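Local structure of carboxyl esterase NP (Bacillus subtilis, 4CCW) at residues Thr39-Thr44 with Asn109-Val114; Arg104-Asn109 with Asn137-Met142; Ala155-Phe161 with Pro221-Thr225; Leu182-Met186 with Glu244-Asp248. The protein hydrolyses carboxylic esters to an alcohol and a carboxylate, as a carboxylesterase of the alpha/beta hydrolase superfamily. All coordinates share one frame; numbering follows the deposited sequence.

Contact 1 of 4, residues Thr39-Thr44 with Asn109-Val114; sequences TRFGQT and NWLLDV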
loop_
_atom_site.group_PDB
_atom_site.type_symbol
_atom_site.label_atom_id
_atom_site.label_comp_id
_atom_site.label_asym_id
_atom_site.label_seq_id
_atom_site.Cartn_x
_atom_site.Cartn_y
_atom_site.Cartn_z
ATOM N N THR A 39 5.384 11.436 -13.922
ATOM C CA THR A 39 4.351 12.209 -13.221
ATOM C C THR A 39 4.974 13.538 -12.829
ATOM O O THR A 39 6.190 13.700 -12.940
ATOM C CB THR A 39 3.844 11.522 -11.928
ATOM O OG1 THR A 39 4.851 11.603 -10.911
ATOM C CG2 THR A 39 3.453 10.056 -12.169
ATOM N N ARG A 40 4.155 14.481 -12.365
ATOM C CA ARG A 40 4.657 15.821 -12.006
ATOM C C ARG A 40 5.572 15.752 -10.782
ATOM O O ARG A 40 6.299 16.708 -10.483
ATOM C CB ARG A 40 3.500 16.808 -11.772
ATOM C CG ARG A 40 2.749 16.625 -10.458
ATOM C CD ARG A 40 1.496 17.482 -10.382
ATOM N NE ARG A 40 0.379 16.878 -11.109
ATOM C CZ ARG A 40 -0.820 17.439 -11.237
ATOM N NH1 ARG A 40 -1.074 18.624 -10.684
ATOM N NH2 ARG A 40 -1.768 16.813 -11.919
ATOM N N PHE A 41 5.516 14.623 -10.072
ATOM C CA PHE A 41 6.388 14.397 -8.922
ATOM C C PHE A 41 7.394 13.267 -9.134
ATOM O O PHE A 41 7.983 12.762 -8.175
ATOM C CB PHE A 41 5.570 14.209 -7.639
ATOM C CG PHE A 41 4.746 15.413 -7.274
ATOM C CD1 PHE A 41 5.353 16.632 -6.983
ATOM C CD2 PHE A 41 3.360 15.330 -7.231
ATOM C CE1 PHE A 41 4.590 17.745 -6.659
ATOM C CE2 PHE A 41 2.591 16.435 -6.913
ATOM C CZ PHE A 41 3.206 17.644 -6.621
ATOM N N GLY A 42 7.609 12.890 -10.395
ATOM C CA GLY A 42 8.736 12.029 -10.734
ATOM C C GLY A 42 8.366 10.695 -11.335
ATOM O O GLY A 42 7.180 10.345 -11.434
ATOM N N GLN A 43 9.394 9.952 -11.738
ATOM C CA GLN A 43 9.204 8.674 -12.424
ATOM C C GLN A 43 8.703 7.603 -11.464
ATOM O O GLN A 43 9.339 7.308 -10.445
ATOM C CB GLN A 43 10.500 8.218 -13.105
ATOM C CG GLN A 43 11.054 9.206 -14.129
ATOM C CD GLN A 43 10.291 9.212 -15.441
ATOM O OE1 GLN A 43 9.487 8.323 -15.714
ATOM N NE2 GLN A 43 10.556 10.211 -16.272
ATOM N N THR A 44 7.570 7.007 -11.831
ATOM C CA THR A 44 6.840 6.101 -10.965
ATOM C C THR A 44 6.866 4.687 -11.545
ATOM O O THR A 44 6.475 4.467 -12.688
ATOM C CB THR A 44 5.388 6.597 -10.806
ATOM O OG1 THR A 44 5.416 7.887 -10.189
ATOM C CG2 THR A 44 4.561 5.662 -9.948
ATOM N N ASN A 109 -2.675 14.339 -6.547
ATOM C CA ASN A 109 -2.280 14.789 -7.888
ATOM C C ASN A 109 -1.243 13.860 -8.531
ATOM O O ASN A 109 -1.226 13.699 -9.751
ATOM C CB ASN A 109 -1.743 16.227 -7.862
ATOM C CG ASN A 109 -2.840 17.275 -7.718
ATOM O OD1 ASN A 109 -4.008 17.030 -8.034
ATOM N ND2 ASN A 109 -2.460 18.464 -7.244
ATOM N N TRP A 110 -0.380 13.260 -7.710
ATOM C CA TRP A 110 0.587 12.269 -8.199
ATOM C C TRP A 110 -0.168 11.089 -8.773
ATOM O O TRP A 110 0.063 10.669 -9.909
ATOM C CB TRP A 110 1.551 11.832 -7.075
ATOM C CG TRP A 110 2.215 10.500 -7.350
ATOM C CD1 TRP A 110 3.218 10.226 -8.279
ATOM C CD2 TRP A 110 1.899 9.203 -6.737
ATOM N NE1 TRP A 110 3.548 8.891 -8.272
ATOM C CE2 TRP A 110 2.791 8.220 -7.366
ATOM C CE3 TRP A 110 1.015 8.776 -5.747
ATOM C CZ2 TRP A 110 2.765 6.877 -7.017
ATOM C CZ3 TRP A 110 0.998 7.416 -5.409
ATOM C CH2 TRP A 110 1.857 6.494 -6.024
ATOM N N LEU A 111 -1.111 10.572 -7.996
ATOM C CA LEU A 111 -1.896 9.418 -8.417
ATOM C C LEU A 111 -2.803 9.751 -9.608
ATOM O O LEU A 111 -3.021 8.898 -10.479
ATOM C CB LEU A 111 -2.681 8.858 -7.229
ATOM C CG LEU A 111 -3.281 7.448 -7.333
ATOM C CD1 LEU A 111 -2.281 6.414 -7.838
ATOM C CD2 LEU A 111 -3.833 7.043 -5.977
ATOM N N LEU A 112 -3.329 10.976 -9.637
ATOM C CA LEU A 112 -4.067 11.480 -10.801
ATOM C C LEU A 112 -3.246 11.264 -12.075
ATOM O O LEU A 112 -3.728 10.640 -13.025
ATOM C CB LEU A 112 -4.423 12.967 -10.631
ATOM C CG LEU A 112 -5.055 13.707 -11.829
ATOM C CD1 LEU A 112 -6.388 13.097 -12.223
ATOM C CD2 LEU A 112 -5.231 15.194 -11.536
ATOM N N ASP A 113 -2.007 11.765 -12.075
ATOM C CA ASP A 113 -1.074 11.581 -13.190
ATOM C C ASP A 113 -0.888 10.116 -13.594
ATOM O O ASP A 113 -0.889 9.786 -14.777
ATOM C CB ASP A 113 0.301 12.168 -12.849
ATOM C CG ASP A 113 0.291 13.681 -12.726
ATOM O OD1 ASP A 113 -0.717 14.333 -13.071
ATOM O OD2 ASP A 113 1.322 14.221 -12.285
ATOM N N VAL A 114 -0.681 9.253 -12.612
ATOM C CA VAL A 114 -0.564 7.817 -12.863
ATOM C C VAL A 114 -1.801 7.289 -13.609
ATOM O O VAL A 114 -1.673 6.627 -14.646
ATOM C CB VAL A 114 -0.372 7.039 -11.543
ATOM C CG1 VAL A 114 -0.431 5.540 -11.788
ATOM C CG2 VAL A 114 0.943 7.426 -10.876
#
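The Arg40 guanidinium lies with one face over Asn109, whose CB sits 3.7 Å from CZ and whose amide plane is stacked 12° from it; the guanidinium edge is turned to Asp113. The Trp110 indole takes Thr39 OG1 and Thr44 OG1 at its edge and Val114 CG2 of its own helix over one face. The Phe41 ring has Arg40 CG over one face and Trp110 CB at its edge. This is the turn of a beta hairpin, strands 32-39 and 42-49, clamped onto helix 104-118 of the alpha/beta hydrolase fold. Thr39-Gly42 form a type I turn, and Thr39 OG1 adds an ST turn by accepting from Phe41 N. In the salt bridge, a bend at chi3 (80°) turns Arg40 side-on to the carboxylate: NE meets Asp113 OD2 at 3.1 Å and NH2 meets OD1 at 2.9 Å. Backbone N of Arg40 also binds OD2, from the opposite face to NE. Trp110 NE1 donates almost straight (169°) to Thr44 OG1, 2.9 Å away.

Contact 2 of 4, residues Arg104-Asn109 with Asn137-Met142; sequences RTDYAN and NFLLRM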
loop_
_atom_site.group_PDB
_atom_site.type_symbol
_atom_site.label_atom_id
_atom_site.label_comp_id
_atom_site.label_asym_id
_atom_site.label_seq_id
_atom_site.Cartn_x
_atom_site.Cartn_y
_atom_site.Cartn_z
ATOM N N ARG A 104 -1.090 16.121 1.216
ATOM C CA ARG A 104 -2.114 15.201 0.766
ATOM C C ARG A 104 -2.629 15.614 -0.620
ATOM O O ARG A 104 -2.995 14.775 -1.428
ATOM C CB ARG A 104 -3.236 15.140 1.795
ATOM C CG ARG A 104 -2.738 14.631 3.147
ATOM C CD ARG A 104 -3.893 14.232 4.060
ATOM N NE ARG A 104 -4.661 15.378 4.540
ATOM C CZ ARG A 104 -4.284 16.170 5.545
ATOM N NH1 ARG A 104 -3.121 15.960 6.190
ATOM N NH2 ARG A 104 -5.064 17.185 5.900
ATOM N N THR A 105 -2.635 16.907 -0.892
ATOM C CA THR A 105 -2.985 17.388 -2.231
ATOM C C THR A 105 -1.983 16.872 -3.278
ATOM O O THR A 105 -2.381 16.327 -4.310
ATOM C CB THR A 105 -3.082 18.923 -2.258
ATOM O OG1 THR A 105 -4.148 19.335 -1.392
ATOM C CG2 THR A 105 -3.373 19.429 -3.666
ATOM N N ASP A 106 -0.690 17.025 -2.990
ATOM C CA ASP A 106 0.380 16.559 -3.880
ATOM C C ASP A 106 0.238 15.080 -4.200
ATOM O O ASP A 106 0.285 14.690 -5.361
ATOM C CB ASP A 106 1.762 16.815 -3.260
ATOM C CG ASP A 106 2.157 18.285 -3.272
ATOM O OD1 ASP A 106 1.656 19.051 -4.119
ATOM O OD2 ASP A 106 2.980 18.677 -2.421
ATOM N N TYR A 107 0.060 14.259 -3.165
ATOM C CA TYR A 107 -0.077 12.824 -3.364
ATOM C C TYR A 107 -1.290 12.429 -4.220
ATOM O O TYR A 107 -1.184 11.533 -5.048
ATOM C CB TYR A 107 -0.078 12.094 -2.015
ATOM C CG TYR A 107 1.293 12.002 -1.336
ATOM C CD1 TYR A 107 2.386 11.419 -1.985
ATOM C CD2 TYR A 107 1.474 12.454 -0.024
ATOM C CE1 TYR A 107 3.626 11.309 -1.348
ATOM C CE2 TYR A 107 2.703 12.349 0.618
ATOM C CZ TYR A 107 3.774 11.775 -0.041
ATOM O OH TYR A 107 4.995 11.677 0.607
ATOM N N ALA A 108 -2.435 13.085 -4.028
ATOM C CA ALA A 108 -3.598 12.812 -4.880
ATOM C C ALA A 108 -3.335 13.202 -6.344
ATOM O O ALA A 108 -3.729 12.477 -7.261
ATOM C CB ALA A 108 -4.850 13.501 -4.355
ATOM N N ASN A 109 -2.675 14.339 -6.547
ATOM C CA ASN A 109 -2.280 14.789 -7.888
ATOM C C ASN A 109 -1.243 13.860 -8.531
ATOM O O ASN A 109 -1.226 13.699 -9.751
ATOM C CB ASN A 109 -1.743 16.227 -7.862
ATOM C CG ASN A 109 -2.840 17.275 -7.718
ATOM O OD1 ASN A 109 -4.008 17.030 -8.034
ATOM N ND2 ASN A 109 -2.460 18.464 -7.244
ATOM N N ASN A 137 -7.512 8.858 0.688
ATOM C CA ASN A 137 -7.304 10.258 0.345
ATOM C C ASN A 137 -7.764 10.521 -1.106
ATOM O O ASN A 137 -8.414 11.543 -1.404
ATOM C CB ASN A 137 -5.823 10.636 0.546
ATOM C CG ASN A 137 -5.543 12.107 0.257
ATOM O OD1 ASN A 137 -6.054 13.004 0.934
ATOM N ND2 ASN A 137 -4.704 12.354 -0.733
ATOM N N PHE A 138 -7.464 9.575 -1.991
ATOM C CA PHE A 138 -7.774 9.728 -3.426
ATOM C C PHE A 138 -9.268 9.623 -3.712
ATOM O O PHE A 138 -9.827 10.436 -4.458
ATOM C CB PHE A 138 -6.979 8.715 -4.261
ATOM C CG PHE A 138 -7.085 8.921 -5.754
ATOM C CD1 PHE A 138 -6.390 9.955 -6.380
ATOM C CD2 PHE A 138 -7.847 8.066 -6.534
ATOM C CE1 PHE A 138 -6.463 10.131 -7.760
ATOM C CE2 PHE A 138 -7.928 8.232 -7.907
ATOM C CZ PHE A 138 -7.234 9.266 -8.520
ATOM N N LEU A 139 -9.915 8.617 -3.140
ATOM C CA LEU A 139 -11.342 8.427 -3.398
ATOM C C LEU A 139 -12.175 9.580 -2.829
ATOM O O LEU A 139 -13.226 9.898 -3.379
ATOM C CB LEU A 139 -11.828 7.047 -2.908
ATOM C CG LEU A 139 -11.916 6.783 -1.400
ATOM C CD1 LEU A 139 -13.285 7.193 -0.865
ATOM C CD2 LEU A 139 -11.639 5.310 -1.090
ATOM N N LEU A 140 -11.713 10.205 -1.745
ATOM C CA LEU A 140 -12.428 11.352 -1.179
ATOM C C LEU A 140 -12.294 12.584 -2.062
ATOM O O LEU A 140 -13.222 13.381 -2.167
ATOM C CB LEU A 140 -11.951 11.670 0.240
ATOM C CG LEU A 140 -12.345 10.695 1.356
ATOM C CD1 LEU A 140 -11.761 11.147 2.678
ATOM C CD2 LEU A 140 -13.854 10.547 1.487
ATOM N N ARG A 141 -11.134 12.734 -2.700
ATOM C CA ARG A 141 -10.882 13.903 -3.545
ATOM C C ARG A 141 -11.432 13.740 -4.966
ATOM O O ARG A 141 -11.856 14.726 -5.589
ATOM C CB ARG A 141 -9.389 14.247 -3.576
ATOM C CG ARG A 141 -8.872 14.839 -2.274
ATOM C CD ARG A 141 -7.361 14.695 -2.172
ATOM N NE ARG A 141 -6.838 15.272 -0.940
ATOM C CZ ARG A 141 -6.565 16.562 -0.769
ATOM N NH1 ARG A 141 -6.773 17.435 -1.752
ATOM N NH2 ARG A 141 -6.101 16.981 0.393
ATOM N N MET A 142 -11.446 12.502 -5.459
ATOM C CA MET A 142 -11.754 12.211 -6.864
ATOM C C MET A 142 -12.620 10.967 -7.056
ATOM O O MET A 142 -12.202 10.014 -7.726
ATOM C CB MET A 142 -10.457 12.061 -7.642
ATOM C CG MET A 142 -9.513 13.223 -7.409
ATOM S SD MET A 142 -8.386 13.433 -8.770
ATOM C CE MET A 142 -7.256 14.632 -8.059
HETATM O O HOH W 1 -7.053 15.221 2.566
#
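Ala108 CB packs against Arg141 CD at 3.5 Å. Asn137 ND2 also touches this methyl, and the edge of the Phe138 ring meets Ala108 O, at 3.6 Å from CE1. Next to the alanine, Asn137 ND2 donates to Arg104 O over 3.0 Å, tilted 34° from the carbonyl plane. The same oxygen accepts the helical bond from Ala108 N on its opposite face, so two donors hold it. Arg141 runs extended from CG to NE and lays one face of its guanidinium over the Arg104-Thr105 peptide, while NH1 makes a weak bond to Thr105 OG1.

Behind this first shell, Arg141 NE donates to Asn137 OD1 at 3.0 Å, one helical turn back; the bond helps to hold the guanidinium, reaching OD1 from above its carbonyl plane. A water completes the network: it donates to Asn137 OD1 and accepts from Arg104 NE and Arg141 NH2, linking two arginines whose nearest charged atoms, these same NE and NH2, are 4.7 Å apart. The outer end of Arg104 is held by the carbonyls of Ala217 and Gly219 through NH1 and makes a cation-pi contact with Tyr222.

The segments 104-109 and 137-141 cross at -85°, their axes 9.6 Å apart at closest. Helix 130-141 rests on strand 146-152 through Phe138 and Leu139, and Phe138 also packs on Leu111 and Phe115 of helix 104-118.

Contact 3 of 4, residues Ala155-Phe161 with Pro221-Thr225; sequences AETFLPF and PYVFT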
loop_
_atom_site.group_PDB
_atom_site.type_symbol
_atom_site.label_atom_id
_atom_site.label_comp_id
_atom_site.label_asym_id
_atom_site.label_seq_id
_atom_site.Cartn_x
_atom_site.Cartn_y
_atom_site.Cartn_z
ATOM N N ALA A 155 -2.893 2.788 7.053
ATOM C CA ALA A 155 -2.090 3.614 7.949
ATOM C C ALA A 155 -2.998 4.725 8.443
ATOM O O ALA A 155 -3.583 5.456 7.646
ATOM C CB ALA A 155 -0.893 4.205 7.229
ATOM N N GLU A 156 -3.132 4.821 9.756
ATOM C CA GLU A 156 -4.059 5.759 10.391
ATOM C C GLU A 156 -5.418 5.753 9.694
ATOM O O GLU A 156 -6.069 4.717 9.714
ATOM C CB GLU A 156 -3.397 7.140 10.569
ATOM C CG GLU A 156 -2.336 7.064 11.658
ATOM C CD GLU A 156 -1.989 8.427 12.257
ATOM O OE1 GLU A 156 -2.245 9.465 11.620
ATOM O OE2 GLU A 156 -1.475 8.439 13.381
ATOM N N THR A 157 -5.809 6.856 9.057
ATOM C CA THR A 157 -7.077 6.938 8.285
ATOM C C THR A 157 -8.316 7.037 9.191
ATOM O O THR A 157 -9.007 8.058 9.184
ATOM C CB THR A 157 -7.204 5.776 7.256
ATOM O OG1 THR A 157 -6.044 5.777 6.411
ATOM C CG2 THR A 157 -8.492 5.919 6.376
ATOM N N PHE A 158 -8.587 5.988 9.971
ATOM C CA PHE A 158 -9.697 6.023 10.932
ATOM C C PHE A 158 -9.269 6.345 12.360
ATOM O O PHE A 158 -9.971 7.057 13.076
ATOM C CB PHE A 158 -10.513 4.724 10.862
ATOM C CG PHE A 158 -10.994 4.417 9.484
ATOM C CD1 PHE A 158 -12.031 5.159 8.909
ATOM C CD2 PHE A 158 -10.378 3.428 8.729
ATOM C CE1 PHE A 158 -12.454 4.904 7.617
ATOM C CE2 PHE A 158 -10.812 3.152 7.445
ATOM C CZ PHE A 158 -11.846 3.894 6.885
ATOM N N LEU A 159 -8.113 5.833 12.771
ATOM C CA LEU A 159 -7.587 6.049 14.116
ATOM C C LEU A 159 -6.132 6.448 14.012
ATOM O O LEU A 159 -5.479 6.057 13.045
ATOM C CB LEU A 159 -7.623 4.757 14.938
ATOM C CG LEU A 159 -8.963 4.150 15.336
ATOM C CD1 LEU A 159 -8.675 2.932 16.205
ATOM C CD2 LEU A 159 -9.814 5.174 16.081
ATOM N N PRO A 160 -5.610 7.187 15.015
ATOM C CA PRO A 160 -4.169 7.456 15.023
ATOM C C PRO A 160 -3.386 6.213 15.396
ATOM O O PRO A 160 -3.949 5.295 16.001
ATOM C CB PRO A 160 -3.994 8.508 16.114
ATOM C CG PRO A 160 -5.211 8.435 16.957
ATOM C CD PRO A 160 -6.318 7.831 16.145
ATOM N N PHE A 161 -2.104 6.177 15.036
ATOM C CA PHE A 161 -1.244 5.058 15.390
ATOM C C PHE A 161 -1.136 4.898 16.890
ATOM O O PHE A 161 -1.102 5.888 17.639
ATOM C CB PHE A 161 0.198 5.297 14.908
ATOM C CG PHE A 161 0.386 5.214 13.425
ATOM C CD1 PHE A 161 -0.033 4.101 12.697
ATOM C CD2 PHE A 161 1.073 6.237 12.758
ATOM C CE1 PHE A 161 0.204 4.021 11.326
ATOM C CE2 PHE A 161 1.295 6.167 11.388
ATOM C CZ PHE A 161 0.860 5.054 10.671
ATOM N N PRO A 221 1.263 10.686 8.027
ATOM C CA PRO A 221 -0.048 10.044 8.151
ATOM C C PRO A 221 -1.131 11.042 8.516
ATOM O O PRO A 221 -0.826 12.173 8.906
ATOM C CB PRO A 221 0.165 9.045 9.291
ATOM C CG PRO A 221 1.211 9.685 10.126
ATOM C CD PRO A 221 2.152 10.316 9.146
ATOM N N TYR A 222 -2.390 10.619 8.379
ATOM C CA TYR A 222 -3.524 11.502 8.603
ATOM C C TYR A 222 -4.718 10.694 9.075
ATOM O O TYR A 222 -4.897 9.555 8.658
ATOM C CB TYR A 222 -3.869 12.281 7.313
ATOM C CG TYR A 222 -5.052 13.232 7.459
ATOM C CD1 TYR A 222 -4.987 14.331 8.333
ATOM C CD2 TYR A 222 -6.234 13.033 6.743
ATOM C CE1 TYR A 222 -6.054 15.203 8.480
ATOM C CE2 TYR A 222 -7.305 13.904 6.884
ATOM C CZ TYR A 222 -7.207 14.983 7.752
ATOM O OH TYR A 222 -8.263 15.841 7.924
ATOM N N VAL A 223 -5.502 11.283 9.974
ATOM C CA VAL A 223 -6.779 10.715 10.410
ATOM C C VAL A 223 -7.884 11.614 9.876
ATOM O O VAL A 223 -7.930 12.804 10.186
ATOM C CB VAL A 223 -6.837 10.647 11.948
ATOM C CG1 VAL A 223 -8.235 10.222 12.425
ATOM C CG2 VAL A 223 -5.796 9.639 12.441
ATOM N N PHE A 224 -8.765 11.061 9.056
ATOM C CA PHE A 224 -9.813 11.876 8.440
ATOM C C PHE A 224 -10.834 12.314 9.482
ATOM O O PHE A 224 -11.148 11.557 10.395
ATOM C CB PHE A 224 -10.482 11.109 7.287
ATOM C CG PHE A 224 -9.549 10.849 6.144
ATOM C CD1 PHE A 224 -9.405 11.792 5.120
ATOM C CD2 PHE A 224 -8.772 9.694 6.112
ATOM C CE1 PHE A 224 -8.511 11.568 4.069
ATOM C CE2 PHE A 224 -7.857 9.483 5.079
ATOM C CZ PHE A 224 -7.742 10.412 4.047
ATOM N N THR A 225 -11.352 13.530 9.331
ATOM C CA THR A 225 -12.348 14.038 10.255
ATOM C C THR A 225 -13.680 13.295 10.077
ATOM O O THR A 225 -13.901 12.578 9.084
ATOM C CB THR A 225 -12.613 15.540 10.042
ATOM O OG1 THR A 225 -13.228 15.742 8.756
ATOM C CG2 THR A 225 -11.305 16.360 10.164
#
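With its CG beside the backbone N (chi1 -71°) and the chain extended beyond it, Glu156 carries its carboxylate past Tyr222 O to Pro221, where OE1 comes 3.4 Å from CB. Val223 has CG1 anti to its backbone N (chi1 173°); this leaves CG2 to press on the Leu159-Pro160 peptide, 3.6 Å from Pro160 N, while CG1 faces Phe158 O.

The two loops are joined by a single beta bridge, Thr157 with Val223. Thr157 N donates to Tyr222 O at 2.9 Å, and Phe224 N returns the bond to Thr157 O at 3.0 Å. That carbonyl oxygen also lies at the edge of the Phe224 ring, alongside which Thr157 CG2 packs at 3.8 Å from CD2.

The loop 155-161 is tied internally as well. Glu156 OE2 accepts from Phe161 N at 2.9 Å, on its anti side, and Glu156 CG lies over the centre of the Phe161 ring. The CE2 atom of that ring reaches Pro221 CB, 3.7 Å away. Thr157 OG1 donates to Ala155 O.

Ala155, near His273, the probable proton acceptor, belongs to the loop that leads from strand 146-152 to helix 163-171. Phe224 packs on helices 130-141 and 226-230, and Arg255 of helix 249-259 binds the carbonyls of Phe158 and Phe224.

Contact 4 of 4, residues Leu182-Met186 with Glu244-Asp248; sequences LNWMM and EVIYD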
loop_
_atom_site.group_PDB
_atom_site.type_symbol
_atom_site.label_atom_id
_atom_site.label_comp_id
_atom_site.label_asym_id
_atom_site.label_seq_id
_atom_site.Cartn_x
_atom_site.Cartn_y
_atom_site.Cartn_z
ATOM N N LEU A 182 9.258 -7.192 12.697
ATOM C CA LEU A 182 8.478 -8.279 12.094
ATOM C C LEU A 182 7.823 -9.223 13.117
ATOM O O LEU A 182 6.676 -9.644 12.938
ATOM C CB LEU A 182 9.321 -9.038 11.060
ATOM C CG LEU A 182 9.619 -8.254 9.771
ATOM C CD1 LEU A 182 10.568 -9.037 8.871
ATOM C CD2 LEU A 182 8.348 -7.858 9.017
ATOM N N ASN A 183 8.534 -9.515 14.199
ATOM C CA ASN A 183 8.003 -10.362 15.262
ATOM C C ASN A 183 6.858 -9.678 16.003
ATOM O O ASN A 183 5.916 -10.332 16.461
ATOM C CB ASN A 183 9.115 -10.773 16.227
ATOM C CG ASN A 183 10.149 -11.688 15.576
ATOM O OD1 ASN A 183 9.980 -12.129 14.436
ATOM N ND2 ASN A 183 11.226 -11.975 16.300
ATOM N N TRP A 184 6.950 -8.357 16.111
ATOM C CA TRP A 184 5.889 -7.549 16.684
ATOM C C TRP A 184 4.678 -7.523 15.794
ATOM O O TRP A 184 3.568 -7.748 16.265
ATOM C CB TRP A 184 6.402 -6.141 16.936
ATOM C CG TRP A 184 5.355 -5.117 17.303
ATOM C CD1 TRP A 184 4.617 -5.031 18.488
ATOM C CD2 TRP A 184 4.926 -3.959 16.500
ATOM N NE1 TRP A 184 3.791 -3.933 18.467
ATOM C CE2 TRP A 184 3.919 -3.253 17.303
ATOM C CE3 TRP A 184 5.258 -3.457 15.236
ATOM C CZ2 TRP A 184 3.292 -2.098 16.850
ATOM C CZ3 TRP A 184 4.608 -2.297 14.789
ATOM C CH2 TRP A 184 3.656 -1.632 15.576
ATOM N N MET A 185 4.891 -7.269 14.503
ATOM C CA MET A 185 3.794 -7.091 13.558
ATOM C C MET A 185 3.147 -8.414 13.147
ATOM O O MET A 185 1.977 -8.457 12.778
ATOM C CB MET A 185 4.289 -6.325 12.324
ATOM C CG MET A 185 3.213 -5.988 11.312
ATOM S SD MET A 185 3.773 -4.784 10.108
ATOM C CE MET A 185 3.459 -3.295 11.044
ATOM N N MET A 186 3.911 -9.496 13.202
ATOM C CA MET A 186 3.409 -10.775 12.700
ATOM C C MET A 186 3.480 -11.895 13.722
ATOM O O MET A 186 4.510 -12.086 14.351
ATOM C CB MET A 186 4.156 -11.136 11.422
ATOM C CG MET A 186 4.191 -9.973 10.444
ATOM S SD MET A 186 4.895 -10.342 8.839
ATOM C CE MET A 186 3.701 -11.519 8.218
ATOM N N GLU A 244 -4.036 -7.155 14.550
ATOM C CA GLU A 244 -3.483 -5.811 14.247
ATOM C C GLU A 244 -2.792 -5.186 15.452
ATOM O O GLU A 244 -3.274 -5.305 16.574
ATOM C CB GLU A 244 -4.589 -4.878 13.711
ATOM C CG GLU A 244 -4.112 -3.454 13.428
ATOM C CD GLU A 244 -3.050 -3.401 12.345
ATOM O OE1 GLU A 244 -3.415 -3.313 11.147
ATOM O OE2 GLU A 244 -1.852 -3.474 12.708
ATOM N N VAL A 245 -1.671 -4.506 15.211
ATOM C CA VAL A 245 -0.876 -3.893 16.276
ATOM C C VAL A 245 -0.741 -2.378 16.130
ATOM O O VAL A 245 -0.327 -1.695 17.086
ATOM C CB VAL A 245 0.553 -4.478 16.345
ATOM C CG1 VAL A 245 0.532 -5.940 16.801
ATOM C CG2 VAL A 245 1.269 -4.291 15.005
ATOM N N ILE A 246 -1.043 -1.835 14.948
ATOM C CA ILE A 246 -0.791 -0.399 14.708
ATOM C C ILE A 246 -1.871 0.487 15.332
ATOM O O ILE A 246 -1.654 1.688 15.535
ATOM C CB ILE A 246 -0.537 -0.038 13.207
ATOM C CG1 ILE A 246 -1.817 -0.133 12.357
ATOM C CG2 ILE A 246 0.622 -0.893 12.651
ATOM C CD1 ILE A 246 -1.814 0.750 11.101
ATOM N N TYR A 247 -3.027 -0.127 15.604
ATOM C CA TYR A 247 -4.112 0.450 16.401
ATOM C C TYR A 247 -5.061 -0.691 16.752
ATOM O O TYR A 247 -4.820 -1.858 16.380
ATOM C CB TYR A 247 -4.822 1.605 15.653
ATOM C CG TYR A 247 -5.087 1.298 14.192
ATOM C CD1 TYR A 247 -5.749 0.113 13.824
ATOM C CD2 TYR A 247 -4.667 2.171 13.190
ATOM C CE1 TYR A 247 -5.974 -0.190 12.501
ATOM C CE2 TYR A 247 -4.897 1.890 11.859
ATOM C CZ TYR A 247 -5.567 0.705 11.521
ATOM O OH TYR A 247 -5.794 0.400 10.205
ATOM N N ASP A 248 -6.133 -0.392 17.474
ATOM C CA ASP A 248 -7.103 -1.426 17.816
ATOM C C ASP A 248 -8.053 -1.638 16.633
ATOM O O ASP A 248 -8.701 -0.682 16.182
ATOM C CB ASP A 248 -7.860 -1.038 19.086
ATOM C CG ASP A 248 -8.859 -2.105 19.521
ATOM O OD1 ASP A 248 -9.691 -2.562 18.709
ATOM O OD2 ASP A 248 -8.842 -2.478 20.705
#
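Beside the active site, the end of helix 177-185 packs on the loop that follows strand 236-241, through Trp184 and Val245. Val245 CG2 makes a CH-pi contact over the face of the indole, 3.5 Å from the centroid of the six-membered ring and 12° off its normal. Chi1 of -68° puts that methyl between the backbone N and carbonyl carbon of Val245, leaving CG1 to pack 3.6 Å from Trp184 O. Ile246 CG2 approaches the same indole obliquely, at 4.3 Å from CH2, and also touches Met185 CE at 4.0 Å.

In the alpha/beta hydrolase fold this loop commonly carries the acid of the catalytic triad; here Glu244 OE1 binds ND1 of His273, the probable proton acceptor, consistent with that role. Glu244 OE2 accepts from Val245 N at 2.7 Å and from Ile246 N at 2.9 Å, the latter from above the carboxylate plane. Met185, its chain bent at chi3 (-84°), lies against His273, its side chain about 4 Å from the bound (2-hydroxyethoxy)acetic acid at the nearest atoms, while Tyr168 stacks on the Trp184 ring.

In the fold
All four contacts are partly buried, and their centres lie about 15 to 16 Å from the centre of the chain. Contacts 1 and 2 share Asn109 and use helix 104-118, binding it to a hairpin turn and to helix 130-141; both rely on exposed arginines, Arg40 in a salt bridge and Arg141 in a water-linked network. Contact 3 joins loops by backbone bonds and touches contact 2 where Phe224 meets Leu140 and Asn137. It also touches contact 4, Phe161 packing on Ile246. Contact 4, across the chain's centre from contact 1, is apolar between its segments and lies beside the probable catalytic histidine, whereas contacts 1 and 2 are away from the annotated sites.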